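Side-chain contacts in extracellular ligand-binding receptor (Rhodopseudomonas palustris, PDB 4F06), which binds p-hydroxybenzoic acid and probably delivers it and related lignin-derived benzoates to an ABC transporter for uptake: residues A[62-67]-A[74-79]; A[84-89]-A[110-115]; A[115-120]-A[327-332]. All coordinates share one frame; numbering follows the deposited sequence. Where two conformers were deposited one is given.

Interaction 1 of 3, residues A[62-67]-A[74-79]; sequences ALAQEL and QYLAGL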
# COMPACT_ATOMS: atom_id res chain seq x y z
N ALA A 62 5.78 -7.37 20.09
CA ALA A 62 5.78 -6.81 21.43
C ALA A 62 4.90 -5.56 21.50
O ALA A 62 4.19 -5.37 22.48
CB ALA A 62 7.20 -6.53 21.89
N LEU A 63 4.93 -4.71 20.47
CA LEU A 63 4.07 -3.52 20.50
C LEU A 63 2.61 -3.94 20.51
O LEU A 63 1.81 -3.34 21.24
CB LEU A 63 4.33 -2.66 19.26
CG LEU A 63 5.69 -1.94 19.19
CD1 LEU A 63 5.82 -1.31 17.80
CD2 LEU A 63 5.88 -0.94 20.30
N ALA A 64 2.26 -4.92 19.69
CA ALA A 64 0.86 -5.38 19.67
C ALA A 64 0.42 -5.93 21.03
O ALA A 64 -0.69 -5.64 21.49
CB ALA A 64 0.70 -6.40 18.56
N GLN A 65 1.30 -6.74 21.63
CA GLN A 65 0.95 -7.31 22.93
C GLN A 65 0.82 -6.21 23.99
O GLN A 65 -0.09 -6.29 24.82
CB GLN A 65 2.01 -8.34 23.35
CG GLN A 65 1.92 -9.57 22.47
CD GLN A 65 3.02 -10.57 22.69
OE1 GLN A 65 4.13 -10.21 23.11
NE2 GLN A 65 2.70 -11.85 22.44
N GLU A 66 1.69 -5.19 23.98
CA GLU A 66 1.53 -4.09 24.94
C GLU A 66 0.22 -3.35 24.71
O GLU A 66 -0.47 -2.93 25.65
CB GLU A 66 2.72 -3.12 24.83
CG GLU A 66 2.64 -1.93 25.81
CD GLU A 66 1.98 -0.57 25.34
OE1 GLU A 66 1.62 -0.29 24.18
OE2 GLU A 66 1.83 0.35 26.19
N LEU A 67 -0.12 -3.11 23.45
CA LEU A 67 -1.38 -2.40 23.17
C LEU A 67 -2.60 -3.23 23.66
O LEU A 67 -3.54 -2.68 24.22
CB LEU A 67 -1.53 -2.12 21.67
CG LEU A 67 -0.62 -0.99 21.17
CD1 LEU A 67 -0.40 -1.10 19.65
CD2 LEU A 67 -1.22 0.34 21.59
N GLN A 74 -9.38 -2.68 21.62
CA GLN A 74 -10.32 -3.62 21.01
C GLN A 74 -9.93 -3.97 19.58
O GLN A 74 -10.40 -4.99 19.03
CB GLN A 74 -11.75 -3.10 21.04
CG GLN A 74 -12.38 -3.14 22.41
CD GLN A 74 -13.89 -2.95 22.30
OE1 GLN A 74 -14.47 -3.29 21.29
NE2 GLN A 74 -14.51 -2.46 23.34
N TYR A 75 -9.10 -3.12 18.93
CA TYR A 75 -8.73 -3.28 17.51
C TYR A 75 -7.27 -2.87 17.37
O TYR A 75 -6.82 -1.96 18.08
CB TYR A 75 -9.58 -2.35 16.61
CG TYR A 75 -11.05 -2.68 16.71
CD1 TYR A 75 -11.62 -3.71 15.94
CD2 TYR A 75 -11.84 -2.04 17.65
CE1 TYR A 75 -12.94 -4.09 16.14
CE2 TYR A 75 -13.16 -2.40 17.85
CZ TYR A 75 -13.70 -3.43 17.11
OH TYR A 75 -15.01 -3.89 17.29
N LEU A 76 -6.59 -3.55 16.45
CA LEU A 76 -5.24 -3.13 16.03
C LEU A 76 -5.33 -2.68 14.56
O LEU A 76 -6.26 -3.06 13.82
CB LEU A 76 -4.24 -4.32 16.14
CG LEU A 76 -3.84 -4.66 17.57
CD1 LEU A 76 -3.26 -6.06 17.64
CD2 LEU A 76 -2.83 -3.63 18.07
N ALA A 77 -4.36 -1.89 14.14
CA ALA A 77 -4.38 -1.38 12.77
C ALA A 77 -2.99 -0.95 12.37
O ALA A 77 -2.12 -0.70 13.23
CB ALA A 77 -5.30 -0.16 12.64
N GLY A 78 -2.77 -0.87 11.06
CA GLY A 78 -1.53 -0.27 10.54
C GLY A 78 -0.71 -1.29 9.82
O GLY A 78 -1.22 -2.02 8.94
N LEU A 79 0.56 -1.38 10.23
CA LEU A 79 1.54 -2.40 9.77
C LEU A 79 2.04 -2.08 8.38
O LEU A 79 1.48 -2.53 7.35
CB LEU A 79 1.05 -3.86 9.93
CG LEU A 79 0.84 -4.37 11.36
CD1 LEU A 79 2.17 -4.37 12.13
CD2 LEU A 79 -0.28 -3.68 12.12
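Leu76, on strand 75-78, points its side chain at helix 57-69 and wedges its two methyls against Ala64 and Leu67, residues three apart along the helix and so on the same side of it. CB of Leu76 only starts the climb from the strand and comes near no atom of 62-67, and CG is still short of contact. The touching is left to the branches. CD1 leans to CB of Ala64 at 4.1 Å, a light contact, while CD2 reaches CD1 of Leu67 at 3.8 Å and also lies 4.1 Å from Leu67 CB, so this one methyl rests along the flank of the opposing leucine. Both leucines turn CG opposite their carbonyl carbon (chi1 -74° in each) and extend at chi2, and the two branched ends meet at a slant rather than side by side. Ala64 has no more than a methyl to offer, which allows the backbones to approach to 7.5 Å between CA of Ala64 and CA of Leu76. No hydrogen bond links the two segments. The three residues are buried; 109 Å² is buried between the segments, and every contact across them is carbon to carbon. Neighbours complete the layer: Ala64 and Leu67 both touch Ile11 of strand 5-12, Leu67 also reaches Val48 of strand 43-51, and Ala64 meets Val88 of helix 82-88. At the helix surface Glu66 forms a salt bridge with Arg50. Strand 43-51, helix 57-69 and strand 75-78 follow one another in the chain, with strand 5-12 lying between the two parallel strands in the sheet. This is a beta-alpha-beta crossover, its helix covering the sheet as in the Rossmann-like alpha/beta lobes of periplasmic binding proteins.

Interaction 2 of 3, residues A[84-89]-A[110-115]; sequences NAMAVA and TEKSPY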
# COMPACT_ATOMS: atom_id res chain seq x y z
N ASN A 84 6.32 -7.57 9.69
CA ASN A 84 5.73 -7.09 10.94
C ASN A 84 4.28 -7.50 11.07
O ASN A 84 3.86 -8.00 12.13
CB ASN A 84 5.92 -5.58 11.06
CG ASN A 84 7.39 -5.20 11.15
OD1 ASN A 84 8.25 -6.01 11.61
ND2 ASN A 84 7.71 -3.95 10.80
N ALA A 85 3.51 -7.39 9.98
CA ALA A 85 2.14 -7.90 9.99
C ALA A 85 2.11 -9.41 10.23
O ALA A 85 1.25 -9.92 10.98
CB ALA A 85 1.45 -7.60 8.69
N MSE A 86 3.04 -10.15 9.63
CA MSE A 86 3.09 -11.59 9.87
C MSE A 86 3.35 -11.97 11.31
O MSE A 86 2.85 -12.99 11.77
CB MSE A 86 4.15 -12.23 8.97
CG MSE A 86 3.91 -12.15 7.47
SE MSE A 86 2.44 -13.23 6.92
CE MSE A 86 2.82 -13.17 4.98
N ALA A 87 4.13 -11.16 12.01
CA ALA A 87 4.44 -11.43 13.42
C ALA A 87 3.22 -11.23 14.31
O ALA A 87 3.06 -11.93 15.31
CB ALA A 87 5.60 -10.54 13.86
N VAL A 88 2.37 -10.27 13.96
CA VAL A 88 1.22 -9.93 14.80
C VAL A 88 0.03 -10.86 14.51
O VAL A 88 -0.71 -11.22 15.42
CB VAL A 88 0.83 -8.44 14.59
CG1 VAL A 88 -0.44 -8.11 15.35
CG2 VAL A 88 1.98 -7.56 15.05
N ALA A 89 -0.12 -11.30 13.25
CA ALA A 89 -1.29 -12.09 12.82
C ALA A 89 -1.67 -13.27 13.75
O ALA A 89 -2.85 -13.41 14.07
CB ALA A 89 -1.07 -12.57 11.40
N THR A 110 -3.72 -12.13 4.77
CA THR A 110 -5.11 -12.31 5.22
C THR A 110 -5.42 -13.76 5.59
O THR A 110 -6.36 -13.98 6.33
CB THR A 110 -6.11 -11.79 4.15
OG1 THR A 110 -5.80 -12.44 2.91
CG2 THR A 110 -6.05 -10.28 3.98
N GLU A 111 -4.63 -14.70 5.07
CA GLU A 111 -4.85 -16.11 5.39
C GLU A 111 -4.33 -16.49 6.76
O GLU A 111 -4.56 -17.61 7.22
CB GLU A 111 -4.19 -17.03 4.33
CG GLU A 111 -4.78 -16.83 2.93
CD GLU A 111 -4.00 -17.68 1.94
OE1 GLU A 111 -2.76 -17.44 1.76
OE2 GLU A 111 -4.61 -18.57 1.34
N LYS A 112 -3.62 -15.58 7.44
CA LYS A 112 -2.96 -15.94 8.70
C LYS A 112 -3.84 -15.72 9.94
O LYS A 112 -3.44 -16.07 11.05
CB LYS A 112 -1.66 -15.11 8.88
CG LYS A 112 -0.69 -15.26 7.73
CD LYS A 112 -0.26 -16.69 7.49
CE LYS A 112 0.75 -16.72 6.36
NZ LYS A 112 1.25 -18.09 6.09
N SER A 113 -5.04 -15.15 9.76
CA SER A 113 -5.96 -15.02 10.88
C SER A 113 -7.33 -14.78 10.31
O SER A 113 -7.45 -14.02 9.35
CB SER A 113 -5.62 -13.79 11.72
OG SER A 113 -6.56 -13.61 12.77
N PRO A 114 -8.40 -15.28 10.94
CA PRO A 114 -9.76 -14.94 10.51
C PRO A 114 -10.11 -13.48 10.80
O PRO A 114 -11.08 -12.97 10.26
CB PRO A 114 -10.66 -15.87 11.35
CG PRO A 114 -9.84 -16.15 12.59
CD PRO A 114 -8.41 -16.26 12.06
N TYR A 115 -9.31 -12.81 11.63
CA TYR A 115 -9.69 -11.48 12.13
C TYR A 115 -8.87 -10.36 11.49
O TYR A 115 -8.81 -9.27 12.04
CB TYR A 115 -9.58 -11.42 13.66
CG TYR A 115 -10.47 -12.35 14.43
CD1 TYR A 115 -11.66 -12.88 13.91
CD2 TYR A 115 -10.12 -12.69 15.74
CE1 TYR A 115 -12.47 -13.74 14.67
CE2 TYR A 115 -10.94 -13.48 16.51
CZ TYR A 115 -12.09 -14.03 15.97
OH TYR A 115 -12.91 -14.81 16.76
O HOH W 1 -5.10 -14.89 14.74
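No ring joins in where Met86 and Ala89 meet Lys112 and Ser113; beside them, the Tyr115 ring carries Pro114 CG over one face, 3.9 Å above its plane and displaced to the ring's margin, and at its edge the hydroxyl bonds to Asp309. The contact is mostly aliphatic. CB of Ala89 abuts CB of Lys112 at 3.6 Å. Met86, present as selenomethionine, sets SE at a slant against the lysine chain, 3.8 Å from Lys112 CG and 3.9 Å from Lys112 CE. A bend at chi2 (-59°) brings both carbons within touch of the selenium, while the ammonium end runs off from helix 82-88. Further on, one water donates to Ala89 O at 2.8 Å and is hydrogen-bonded to Ser113 OG, also at 2.8 Å. With OG anti to its own N (chi1 177°), Ser113 also accepts from Tyr115 N in an ST turn, at 166° a nearly straight bond. The loop is therefore held to the helix without a direct hydrogen bond or ion pair: methyl and methylene groups and the selenium (sulfur in methionine) supply the fit, and the water satisfies the buried carbonyl of Ala89 while bridging it to the serine.

Interaction 3 of 3, residues A[115-120]-A[327-332]; sequences YIVRTS and VSIDPE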
# COMPACT_ATOMS: atom_id res chain seq x y z
N TYR A 115 -9.31 -12.81 11.63
CA TYR A 115 -9.69 -11.48 12.13
C TYR A 115 -8.87 -10.36 11.49
O TYR A 115 -8.81 -9.27 12.04
CB TYR A 115 -9.58 -11.42 13.66
CG TYR A 115 -10.47 -12.35 14.43
CD1 TYR A 115 -11.66 -12.88 13.91
CD2 TYR A 115 -10.12 -12.69 15.74
CE1 TYR A 115 -12.47 -13.74 14.67
CE2 TYR A 115 -10.94 -13.48 16.51
CZ TYR A 115 -12.09 -14.03 15.97
OH TYR A 115 -12.91 -14.81 16.76
N ILE A 116 -8.29 -10.60 10.32
CA ILE A 116 -7.62 -9.56 9.59
C ILE A 116 -8.52 -9.07 8.43
O ILE A 116 -9.17 -9.87 7.73
CB ILE A 116 -6.31 -10.11 8.96
CG1 ILE A 116 -5.30 -10.36 10.05
CG2 ILE A 116 -5.76 -9.12 7.92
CD1 ILE A 116 -4.10 -11.14 9.60
N VAL A 117 -8.59 -7.75 8.27
CA VAL A 117 -9.16 -7.15 7.05
C VAL A 117 -8.18 -6.14 6.53
O VAL A 117 -7.51 -5.50 7.34
CB VAL A 117 -10.57 -6.57 7.32
CG1 VAL A 117 -10.53 -5.48 8.40
CG2 VAL A 117 -11.27 -6.09 6.04
N ARG A 118 -8.04 -6.01 5.21
CA ARG A 118 -6.98 -5.16 4.65
C ARG A 118 -7.60 -4.08 3.77
O ARG A 118 -8.37 -4.38 2.86
CB ARG A 118 -5.97 -6.02 3.85
CG ARG A 118 -4.93 -5.18 3.13
CD ARG A 118 -3.67 -5.98 2.81
NE ARG A 118 -3.98 -7.27 2.19
CZ ARG A 118 -3.08 -8.26 2.10
NH1 ARG A 118 -1.81 -8.04 2.54
NH2 ARG A 118 -3.42 -9.45 1.59
N THR A 119 -7.22 -2.81 4.04
CA THR A 119 -7.75 -1.66 3.27
C THR A 119 -6.65 -1.02 2.42
O THR A 119 -6.89 0.09 1.87
CB THR A 119 -8.36 -0.60 4.21
OG1 THR A 119 -7.36 -0.23 5.16
CG2 THR A 119 -9.59 -1.15 4.94
N SER A 120 -5.51 -1.69 2.26
CA SER A 120 -4.46 -1.12 1.43
C SER A 120 -4.54 -1.70 0.02
O SER A 120 -5.30 -1.17 -0.81
CB SER A 120 -3.09 -1.31 2.09
OG SER A 120 -2.86 -2.72 2.32
N VAL A 327 -14.97 0.74 -3.88
CA VAL A 327 -14.25 -0.39 -3.25
C VAL A 327 -15.22 -1.29 -2.54
O VAL A 327 -16.37 -0.93 -2.28
CB VAL A 327 -13.17 0.10 -2.25
CG1 VAL A 327 -12.08 0.90 -2.95
CG2 VAL A 327 -13.80 0.86 -1.10
N SER A 328 -14.76 -2.49 -2.21
CA SER A 328 -15.53 -3.37 -1.34
C SER A 328 -14.60 -4.29 -0.59
O SER A 328 -13.45 -4.47 -1.03
CB SER A 328 -16.55 -4.20 -2.16
OG SER A 328 -15.86 -4.98 -3.13
N ILE A 329 -15.07 -4.90 0.49
CA ILE A 329 -14.26 -5.95 1.15
C ILE A 329 -14.79 -7.30 0.67
O ILE A 329 -15.96 -7.68 0.92
CB ILE A 329 -14.40 -5.85 2.68
CG1 ILE A 329 -13.82 -4.52 3.21
CG2 ILE A 329 -13.66 -7.05 3.29
CD1 ILE A 329 -12.36 -4.26 2.80
N ASP A 330 -13.96 -8.04 -0.03
CA ASP A 330 -14.34 -9.37 -0.51
C ASP A 330 -14.53 -10.29 0.68
O ASP A 330 -13.61 -10.44 1.45
CB ASP A 330 -13.26 -9.89 -1.45
CG ASP A 330 -13.69 -11.14 -2.21
OD1 ASP A 330 -14.23 -12.03 -1.58
OD2 ASP A 330 -13.56 -11.23 -3.44
N PRO A 331 -15.72 -10.93 0.85
CA PRO A 331 -15.87 -11.80 2.05
C PRO A 331 -14.96 -13.01 2.03
O PRO A 331 -14.63 -13.53 3.10
CB PRO A 331 -17.35 -12.32 1.95
CG PRO A 331 -18.02 -11.31 1.11
CD PRO A 331 -16.98 -10.80 0.10
N GLU A 332 -14.57 -13.49 0.86
CA GLU A 332 -13.76 -14.67 0.85
C GLU A 332 -12.35 -14.37 1.38
O GLU A 332 -11.84 -15.09 2.24
CB GLU A 332 -13.75 -15.24 -0.55
CG GLU A 332 -12.83 -16.40 -0.61
CD GLU A 332 -13.14 -17.30 -1.74
OE1 GLU A 332 -13.93 -16.92 -2.62
OE2 GLU A 332 -12.56 -18.38 -1.72
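In the seam between strand 116-118, outermost in its parallel run, and the hairpin of strands 319-322 and 327-329, Val117 and Ile329 face each other. The meeting point on the first strand is chiefly a single methyl. Val117 CG2 lies 3.8 Å from Ile329 CG2 and 3.9 Å from Ile329 CD1, with Ile329 CG1 slightly farther at 4.1 Å, so both branches of the isoleucine touch it. The two side chains cross at about a right angle. In the valine conformer described, chi1 of 60° sets CG1 between N and the carbonyl carbon and CG2 opposite the backbone N, where it meets the hairpin; a second conformer exists, so the fit is less certain than the distances suggest. Ile329 CD1 goes on to touch the carbonyl O of Arg118 at 4.0 Å. An alanine here in place of Ile329, lacking CG1, CG2 and CD1, would probably leave Val117 CG2 without its partners and open a gap between strand and hairpin. No hydrogen bond spans the two segments, whose CA atoms of Val117 and Ile329 stay 7.9 Å apart. Leu294 of helix 283-301 touches Val117 and Ile329 alike and completes the apolar layer. The guanidinium of Arg118 turns elsewhere, bonding to the carbonyl O of Ala104, a residue that lines one of the two p-hydroxybenzoic acid pockets, and through NE to His335. Past Ile329 the chain turns: Asp330 OD1 accepts from Glu332 N at 2.9 Å, closing an Asx turn. The arrangement is a sheet-edge strand covered by a late hairpin and a helix through hydrophobic side chains, within the two-lobed alpha/beta fold of the leucine-binding protein family.

The three contacts follow in series along the chain, with interaction 3 drawing in a hairpin from more than 200 residues later. Interactions 1 and 3 both reach the six-stranded sheet, at strand 75-78 and at outermost strand 116-118; their centres are 18 Å apart and they do not touch. Interaction 2 joins them: its centre is 12 Å from that of interaction 1, where Val88 packs on Ala64, and 13 Å from that of interaction 3, where Ala89 meets Ile116 and Tyr115 is shared. Together they tie helices, connecting loop and late hairpin to one sheet, close to strand ends and loops whose residues line a p-hydroxybenzoic acid pocket.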